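Local coordinates for protein tryptophan synthase alpha chain (Aquifex aeolicus, PDB 2EKC) that probably cleaves indoleglycerol phosphate to indole and glyceraldehyde 3-phosphate, as the alpha subunit in the last step of tryptophan biosynthesis, at residues 159-163 with 200-204; 27-32 with 241-246. One frame throughout, in Å; residues are numbered along the deposited sequence.

In the fold
From the N terminus the chain runs through helix 3-14 and strand 18-24, then enters the first half of contact 2 at residues 27-32, where helix 30-42 begins. Seven more strands of the parallel eight-stranded barrel follow before residues 241-246, at the end of helix 235-242, close that long loop. Contact 1 falls wholly within it and closes a much shorter one, joining the start of helix 160-169 to the end of helix 192-204, with strand 174-177 between them in the chain. Contact 2 ties the helix after strand 18-24 to a helix after the last strand, 230-233, while contact 1 joins consecutive outer helices. Their centres lie about 39 Å apart, on opposite sides of the chain's centre.

Contact 1: 159-163 with 200-204; sequences TRKRI and EYREL
Arg160, in the first turn of helix 160-169, reaches across to Glu200 and Leu204 in the last turns of helix 192-204. The helix starts at Thr159, whose OG1 caps it by accepting from Arg162 N at 3.0 Å. The bend of the Arg160 chain at chi3 (66°) turns its guanidinium toward the other helix, where NH1 donates to Glu200 OE2 at 2.9 Å in a salt bridge. The N-H...O angle of 145° is moderately bent. The carboxylate oxygen lies nearly in the guanidinium plane but is met on its anti side and somewhat out of the carboxylate plane, the two flat groups being 29° apart. Leu204 CD1 sits over one face of the guanidinium, off toward its rim, 3.7 Å from Arg160 NH2. Glu203 OE1 stays 4.1 Å from that same NH2, too far for a salt bridge but near enough that its charge probably adds to the attraction. On its other oxygen Glu200 pairs with Lys197, so its carboxylate is shared by two cations. With an alanine here, Arg160 NH1 and Lys197 would probably both lose this carboxylate mate, and the guanidinium would be freer to turn away from Leu204. These are neighbouring outer helices of a TIM barrel, joined in the chain through strand 174-177; the Arg160 end of the contact is exposed and the Ile163 end buried. One turn further on, Ile163 provides the buried apolar part. Its CG2, anti to the backbone N, packs 3.8 Å from Leu204 CD1 and 4.0 Å from Tyr201 CD1, while its CD1 lies 4.2 Å from Glu200 CB. The Tyr201 ring packs edge-to-face with Phe176, and its hydroxyl is hydrogen-bonded to Lys207 O and Thr174 OG1.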
ATOM      1  N   THR A 159      19.018  -3.661   9.690  1.00 18.94           N
ATOM      2  CA  THR A 159      20.310  -4.336   9.694  1.00 19.31           C
ATOM      3  C   THR A 159      20.372  -5.332   8.542  1.00 19.32           C
ATOM      4  O   THR A 159      19.344  -5.676   7.961  1.00 18.29           O
ATOM      5  CB  THR A 159      20.526  -5.111  10.998  1.00 18.51           C
ATOM      6  OG1 THR A 159      19.559  -6.164  11.081  1.00 17.31           O
ATOM      7  CG2 THR A 159      20.368  -4.189  12.200  1.00 19.59           C
ATOM      8  N   ARG A 160      21.577  -5.794   8.216  1.00 20.00           N
ATOM      9  CA  ARG A 160      21.738  -6.759   7.135  1.00 21.34           C
ATOM     10  C   ARG A 160      20.986  -8.039   7.465  1.00 20.06           C
ATOM     11  O   ARG A 160      20.382  -8.647   6.586  1.00 20.82           O
ATOM     12  CB  ARG A 160      23.220  -7.075   6.897  1.00 22.98           C
ATOM     13  CG  ARG A 160      24.021  -5.913   6.337  1.00 25.71           C
ATOM     14  CD  ARG A 160      25.432  -6.350   5.972  1.00 27.17           C
ATOM     15  NE  ARG A 160      25.451  -7.299   4.861  1.00 27.98           N
ATOM     16  CZ  ARG A 160      25.208  -6.970   3.594  1.00 29.59           C
ATOM     17  NH1 ARG A 160      24.928  -5.713   3.273  1.00 31.18           N
ATOM     18  NH2 ARG A 160      25.248  -7.894   2.645  1.00 28.25           N
ATOM     19  N   LYS A 161      21.025  -8.449   8.730  1.00 19.47           N
ATOM     20  CA  LYS A 161      20.322  -9.655   9.148  1.00 18.01           C
ATOM     21  C   LYS A 161      18.816  -9.459   9.006  1.00 18.70           C
ATOM     22  O   LYS A 161      18.098 -10.375   8.596  1.00 17.49           O
ATOM     23  CB  LYS A 161      20.660 -10.012  10.601  1.00 19.59           C
ATOM     24  CG  LYS A 161      22.041 -10.627  10.788  1.00 23.55           C
ATOM     25  CD  LYS A 161      22.291 -10.992  12.246  1.00 23.72           C
ATOM     26  CE  LYS A 161      23.680 -11.583  12.438  1.00 26.66           C
ATOM     27  NZ  LYS A 161      23.968 -11.864  13.873  1.00 26.32           N
ATOM     28  N   ARG A 162      18.338  -8.264   9.342  1.00 17.26           N
ATOM     29  CA  ARG A 162      16.912  -7.977   9.233  1.00 18.14           C
ATOM     30  C   ARG A 162      16.490  -8.025   7.769  1.00 18.94           C
ATOM     31  O   ARG A 162      15.418  -8.529   7.440  1.00 19.76           O
ATOM     32  CB  ARG A 162      16.590  -6.595   9.816  1.00 17.83           C
ATOM     33  CG  ARG A 162      15.099  -6.224   9.778  1.00 18.86           C
ATOM     34  CD  ARG A 162      14.247  -7.300  10.435  1.00 18.91           C
ATOM     35  NE  ARG A 162      14.826  -7.735  11.704  1.00 21.61           N
ATOM     36  CZ  ARG A 162      14.378  -8.761  12.420  1.00 23.58           C
ATOM     37  NH1 ARG A 162      13.333  -9.464  11.999  1.00 22.52           N
ATOM     38  NH2 ARG A 162      14.992  -9.101  13.545  1.00 18.70           N
ATOM     39  N   ILE A 163      17.342  -7.496   6.894  1.00 19.60           N
ATOM     40  CA  ILE A 163      17.056  -7.483   5.467  1.00 19.17           C
ATOM     41  C   ILE A 163      16.849  -8.893   4.938  1.00 19.72           C
ATOM     42  O   ILE A 163      15.947  -9.132   4.137  1.00 18.22           O
ATOM     43  CB  ILE A 163      18.197  -6.813   4.666  1.00 20.70           C
ATOM     44  CG1 ILE A 163      18.170  -5.301   4.892  1.00 20.24           C
ATOM     45  CG2 ILE A 163      18.054  -7.132   3.178  1.00 20.98           C
ATOM     46  CD1 ILE A 163      19.229  -4.546   4.103  1.00 22.12           C
ATOM     47  N   GLU A 200      21.926  -2.229  -0.543  1.00 21.77           N
ATOM     48  CA  GLU A 200      22.300  -3.389   0.267  1.00 22.30           C
ATOM     49  C   GLU A 200      21.251  -4.462   0.034  1.00 22.48           C
ATOM     50  O   GLU A 200      21.565  -5.633  -0.184  1.00 21.87           O
ATOM     51  CB  GLU A 200      22.310  -3.045   1.758  1.00 23.52           C
ATOM     52  CG  GLU A 200      23.581  -2.404   2.271  1.00 26.01           C
ATOM     53  CD  GLU A 200      23.592  -2.299   3.787  1.00 29.88           C
ATOM     54  OE1 GLU A 200      22.899  -1.415   4.329  1.00 28.70           O
ATOM     55  OE2 GLU A 200      24.286  -3.114   4.435  1.00 30.89           O
ATOM     56  N   TYR A 201      19.992  -4.040   0.098  1.00 22.70           N
ATOM     57  CA  TYR A 201      18.857  -4.931  -0.104  1.00 21.72           C
ATOM     58  C   TYR A 201      19.009  -5.659  -1.439  1.00 21.32           C
ATOM     59  O   TYR A 201      18.788  -6.867  -1.520  1.00 20.06           O
ATOM     60  CB  TYR A 201      17.560  -4.114  -0.088  1.00 20.89           C
ATOM     61  CG  TYR A 201      16.315  -4.861  -0.516  1.00 18.75           C
ATOM     62  CD1 TYR A 201      15.578  -5.622   0.392  1.00 20.19           C
ATOM     63  CD2 TYR A 201      15.858  -4.781  -1.829  1.00 19.49           C
ATOM     64  CE1 TYR A 201      14.406  -6.283  -0.002  1.00 20.68           C
ATOM     65  CE2 TYR A 201      14.694  -5.432  -2.232  1.00 19.49           C
ATOM     66  CZ  TYR A 201      13.973  -6.176  -1.318  1.00 20.71           C
ATOM     67  OH  TYR A 201      12.809  -6.789  -1.721  1.00 20.31           O
ATOM     68  N   ARG A 202      19.394  -4.922  -2.475  1.00 22.37           N
ATOM     69  CA  ARG A 202      19.574  -5.501  -3.807  1.00 24.67           C
ATOM     70  C   ARG A 202      20.573  -6.646  -3.771  1.00 25.37           C
ATOM     71  O   ARG A 202      20.419  -7.638  -4.481  1.00 25.37           O
ATOM     72  CB  ARG A 202      20.073  -4.445  -4.794  1.00 24.76           C
ATOM     73  CG  ARG A 202      19.116  -3.288  -5.031  1.00 26.43           C
ATOM     74  CD  ARG A 202      17.802  -3.767  -5.602  1.00 25.21           C
ATOM     75  NE  ARG A 202      16.978  -2.653  -6.065  1.00 26.68           N
ATOM     76  CZ  ARG A 202      15.758  -2.793  -6.574  1.00 25.64           C
ATOM     77  NH1 ARG A 202      15.220  -4.001  -6.685  1.00 25.02           N
ATOM     78  NH2 ARG A 202      15.076  -1.726  -6.964  1.00 24.64           N
ATOM     79  N   GLU A 203      21.600  -6.482  -2.946  1.00 26.93           N
ATOM     80  CA  GLU A 203      22.657  -7.476  -2.785  1.00 28.79           C
ATOM     81  C   GLU A 203      22.124  -8.771  -2.181  1.00 28.89           C
ATOM     82  O   GLU A 203      22.608  -9.861  -2.486  1.00 30.25           O
ATOM     83  CB  GLU A 203      23.752  -6.928  -1.856  1.00 30.94           C
ATOM     84  CG  GLU A 203      24.465  -5.673  -2.348  1.00 33.76           C
ATOM     85  CD  GLU A 203      25.408  -5.085  -1.304  1.00 37.12           C
ATOM     86  OE1 GLU A 203      26.236  -5.840  -0.750  1.00 39.70           O
ATOM     87  OE2 GLU A 203      25.328  -3.867  -1.037  1.00 37.89           O
ATOM     88  N   LEU A 204      21.118  -8.641  -1.322  1.00 27.55           N
ATOM     89  CA  LEU A 204      20.554  -9.783  -0.619  1.00 26.39           C
ATOM     90  C   LEU A 204      19.174 -10.234  -1.059  1.00 25.87           C
ATOM     91  O   LEU A 204      18.729 -11.311  -0.670  1.00 23.83           O
ATOM     92  CB  LEU A 204      20.497  -9.463   0.875  1.00 26.68           C
ATOM     93  CG  LEU A 204      21.828  -9.182   1.573  1.00 27.71           C
ATOM     94  CD1 LEU A 204      21.588  -8.451   2.885  1.00 26.90           C
ATOM     95  CD2 LEU A 204      22.558 -10.497   1.800  1.00 28.26           C
TER

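Contact 2: 27-32 with 241-246; sequences YPDYET and AGQKKI
Tyr27 and Pro28 lie against the end of helix 235-242, where the tyrosine OH comes 3.3 Å from Gly242 CA. With CG anti to the backbone N (chi1 177°), the Tyr27 ring is carried out to this glycine; a CB on Gly242 would clash with the hydroxyl oxygen, so the close approach depends on the missing side chain. Pro28, which follows a cis peptide bond, lays its CD 3.1 Å from Ala241 O. The same carbonyl oxygen accepts a hydrogen bond from Lys244 N, part of the Schellman motif that ends the helix, with Lys244 at positive phi as its C-prime residue. Lys244 then stretches, fully extended beyond CG, past Thr32 at about a right angle. Its CG packs 3.7 Å from Thr32 CG2, the methyl branch that stands anti to the backbone N. The other branch of Thr32 is turned to Asp29, which uses both carboxylate oxygens, each met on its syn side with the donor tilted out of the carboxylate plane. OD1 caps helix 30-42 by accepting from Thr32 N at 2.7 Å in a nearly straight bond (173°), and OD2 accepts from Thr32 OG1 at 2.7 Å. Ile246 CD1 lies 4.4 Å from Thr32 CG2. The contact thus joins the start of the first helix after barrel strand 18-24 to the end of a helix after the last strand, 230-233. No hydrogen bond crosses it, and Lys244 NZ stops 4.3 Å from Asp29 OD2, so van der Waals packing makes the join while the opposite charge probably adds a modest, long-range attraction to the doubly gripped carboxylate.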
ATOM      1  N   TYR A  27     -13.373   8.457   3.577  1.00 11.77           N
ATOM      2  CA  TYR A  27     -12.902   9.833   3.752  1.00 12.37           C
ATOM      3  C   TYR A  27     -12.903  10.588   2.432  1.00 12.24           C
ATOM      4  O   TYR A  27     -12.303  10.135   1.460  1.00 12.52           O
ATOM      5  CB  TYR A  27     -11.476   9.864   4.311  1.00 11.74           C
ATOM      6  CG  TYR A  27     -10.933  11.272   4.436  1.00 12.36           C
ATOM      7  CD1 TYR A  27     -11.389  12.129   5.441  1.00 10.99           C
ATOM      8  CD2 TYR A  27      -9.997  11.763   3.525  1.00 12.41           C
ATOM      9  CE1 TYR A  27     -10.928  13.446   5.536  1.00 12.02           C
ATOM     10  CE2 TYR A  27      -9.526  13.082   3.608  1.00 11.70           C
ATOM     11  CZ  TYR A  27      -9.998  13.916   4.617  1.00 12.70           C
ATOM     12  OH  TYR A  27      -9.544  15.212   4.700  1.00 12.08           O
ATOM     13  N   PRO A  28     -13.545  11.769   2.386  1.00 13.53           N
ATOM     14  CA  PRO A  28     -14.267  12.445   3.468  1.00 13.93           C
ATOM     15  C   PRO A  28     -15.617  11.797   3.779  1.00 15.01           C
ATOM     16  O   PRO A  28     -16.252  12.123   4.782  1.00 15.11           O
ATOM     17  CB  PRO A  28     -14.395  13.875   2.950  1.00 14.14           C
ATOM     18  CG  PRO A  28     -14.493  13.682   1.473  1.00 14.39           C
ATOM     19  CD  PRO A  28     -13.420  12.656   1.216  1.00 15.74           C
ATOM     20  N   ASP A  29     -16.038  10.886   2.903  1.00 15.81           N
ATOM     21  CA  ASP A  29     -17.284  10.126   3.037  1.00 16.95           C
ATOM     22  C   ASP A  29     -17.162   8.957   2.063  1.00 17.14           C
ATOM     23  O   ASP A  29     -16.334   9.002   1.154  1.00 16.70           O
ATOM     24  CB  ASP A  29     -18.511  10.994   2.714  1.00 19.86           C
ATOM     25  CG  ASP A  29     -18.484  11.562   1.304  1.00 20.69           C
ATOM     26  OD1 ASP A  29     -18.718  10.805   0.342  1.00 21.10           O
ATOM     27  OD2 ASP A  29     -18.224  12.772   1.159  1.00 22.56           O
ATOM     28  N   TYR A  30     -17.957   7.906   2.250  1.00 16.74           N
ATOM     29  CA  TYR A  30     -17.858   6.739   1.373  1.00 16.76           C
ATOM     30  C   TYR A  30     -17.928   7.071  -0.115  1.00 17.52           C
ATOM     31  O   TYR A  30     -17.023   6.718  -0.869  1.00 16.74           O
ATOM     32  CB  TYR A  30     -18.941   5.701   1.697  1.00 17.45           C
ATOM     33  CG  TYR A  30     -18.735   4.393   0.955  1.00 16.95           C
ATOM     34  CD1 TYR A  30     -17.890   3.406   1.464  1.00 16.68           C
ATOM     35  CD2 TYR A  30     -19.342   4.165  -0.279  1.00 16.71           C
ATOM     36  CE1 TYR A  30     -17.655   2.222   0.759  1.00 16.97           C
ATOM     37  CE2 TYR A  30     -19.112   2.987  -0.995  1.00 18.62           C
ATOM     38  CZ  TYR A  30     -18.267   2.022  -0.468  1.00 19.54           C
ATOM     39  OH  TYR A  30     -18.028   0.865  -1.174  1.00 21.73           O
ATOM     40  N   GLU A  31     -18.997   7.745  -0.533  1.00 18.40           N
ATOM     41  CA  GLU A  31     -19.180   8.102  -1.942  1.00 19.68           C
ATOM     42  C   GLU A  31     -17.978   8.836  -2.541  1.00 19.37           C
ATOM     43  O   GLU A  31     -17.471   8.451  -3.595  1.00 17.42           O
ATOM     44  CB  GLU A  31     -20.437   8.956  -2.116  1.00 25.78           C
ATOM     45  CG  GLU A  31     -20.701   9.360  -3.563  1.00 34.00           C
ATOM     46  CD  GLU A  31     -21.996  10.142  -3.739  1.00 38.22           C
ATOM     47  OE1 GLU A  31     -22.165  11.181  -3.063  1.00 39.88           O
ATOM     48  OE2 GLU A  31     -22.841   9.719  -4.560  1.00 40.80           O
ATOM     49  N   THR A  32     -17.528   9.891  -1.868  1.00 16.69           N
ATOM     50  CA  THR A  32     -16.385  10.660  -2.343  1.00 16.26           C
ATOM     51  C   THR A  32     -15.124   9.800  -2.420  1.00 15.23           C
ATOM     52  O   THR A  32     -14.369   9.891  -3.384  1.00 15.08           O
ATOM     53  CB  THR A  32     -16.117  11.869  -1.428  1.00 17.52           C
ATOM     54  OG1 THR A  32     -17.292  12.685  -1.357  1.00 17.57           O
ATOM     55  CG2 THR A  32     -14.958  12.703  -1.964  1.00 20.21           C
ATOM     56  N   ALA A 241      -8.495  14.587  -1.714  1.00 13.69           N
ATOM     57  CA  ALA A 241      -9.765  13.898  -1.520  1.00 13.35           C
ATOM     58  C   ALA A 241     -10.595  14.600  -0.442  1.00 13.35           C
ATOM     59  O   ALA A 241     -11.826  14.652  -0.529  1.00 14.81           O
ATOM     60  CB  ALA A 241      -9.514  12.445  -1.132  1.00 14.42           C
ATOM     61  N   GLY A 242      -9.917  15.149   0.563  1.00 13.02           N
ATOM     62  CA  GLY A 242     -10.601  15.841   1.642  1.00 13.13           C
ATOM     63  C   GLY A 242     -11.474  17.006   1.203  1.00 15.17           C
ATOM     64  O   GLY A 242     -12.478  17.309   1.848  1.00 14.53           O
ATOM     65  N   GLN A 243     -11.087  17.667   0.114  1.00 14.48           N
ATOM     66  CA  GLN A 243     -11.848  18.793  -0.421  1.00 15.30           C
ATOM     67  C   GLN A 243     -12.612  18.360  -1.668  1.00 15.55           C
ATOM     68  O   GLN A 243     -13.066  19.195  -2.440  1.00 17.44           O
ATOM     69  CB  GLN A 243     -10.921  19.946  -0.807  1.00 15.06           C
ATOM     70  CG  GLN A 243     -10.189  20.616   0.340  1.00 16.17           C
ATOM     71  CD  GLN A 243      -9.294  21.746  -0.152  1.00 17.65           C
ATOM     72  OE1 GLN A 243      -9.775  22.761  -0.657  1.00 17.90           O
ATOM     73  NE2 GLN A 243      -7.989  21.564  -0.021  1.00 13.30           N
ATOM     74  N   LYS A 244     -12.729  17.051  -1.868  1.00 15.37           N
ATOM     75  CA  LYS A 244     -13.431  16.505  -3.025  1.00 15.51           C
ATOM     76  C   LYS A 244     -12.860  17.033  -4.344  1.00 15.68           C
ATOM     77  O   LYS A 244     -13.591  17.209  -5.319  1.00 16.33           O
ATOM     78  CB  LYS A 244     -14.928  16.836  -2.933  1.00 17.82           C
ATOM     79  CG  LYS A 244     -15.574  16.364  -1.638  1.00 18.12           C
ATOM     80  CD  LYS A 244     -17.037  16.760  -1.555  1.00 21.82           C
ATOM     81  CE  LYS A 244     -17.631  16.372  -0.209  1.00 24.21           C
ATOM     82  NZ  LYS A 244     -19.048  16.810  -0.073  1.00 29.95           N
ATOM     83  N   LYS A 245     -11.554  17.283  -4.373  1.00 14.86           N
ATOM     84  CA  LYS A 245     -10.896  17.780  -5.581  1.00 14.84           C
ATOM     85  C   LYS A 245     -10.448  16.586  -6.413  1.00 15.34           C
ATOM     86  O   LYS A 245      -9.253  16.311  -6.557  1.00 15.96           O
ATOM     87  CB  LYS A 245      -9.709  18.671  -5.197  1.00 12.61           C
ATOM     88  CG  LYS A 245     -10.147  19.963  -4.508  1.00 12.58           C
ATOM     89  CD  LYS A 245      -8.989  20.709  -3.828  1.00 16.12           C
ATOM     90  CE  LYS A 245      -8.063  21.382  -4.831  1.00 18.17           C
ATOM     91  NZ  LYS A 245      -7.057  22.248  -4.149  1.00 19.25           N
ATOM     92  N   ILE A 246     -11.436  15.887  -6.963  1.00 15.73           N
ATOM     93  CA  ILE A 246     -11.219  14.684  -7.756  1.00 17.63           C
ATOM     94  C   ILE A 246     -10.420  14.896  -9.036  1.00 18.81           C
ATOM     95  O   ILE A 246      -9.552  14.086  -9.374  1.00 16.73           O
ATOM     96  CB  ILE A 246     -12.569  14.022  -8.112  1.00 20.73           C
ATOM     97  CG1 ILE A 246     -13.404  13.834  -6.838  1.00 20.13           C
ATOM     98  CG2 ILE A 246     -12.334  12.686  -8.810  1.00 21.68           C
ATOM     99  CD1 ILE A 246     -12.670  13.132  -5.707  1.00 21.68           C
TER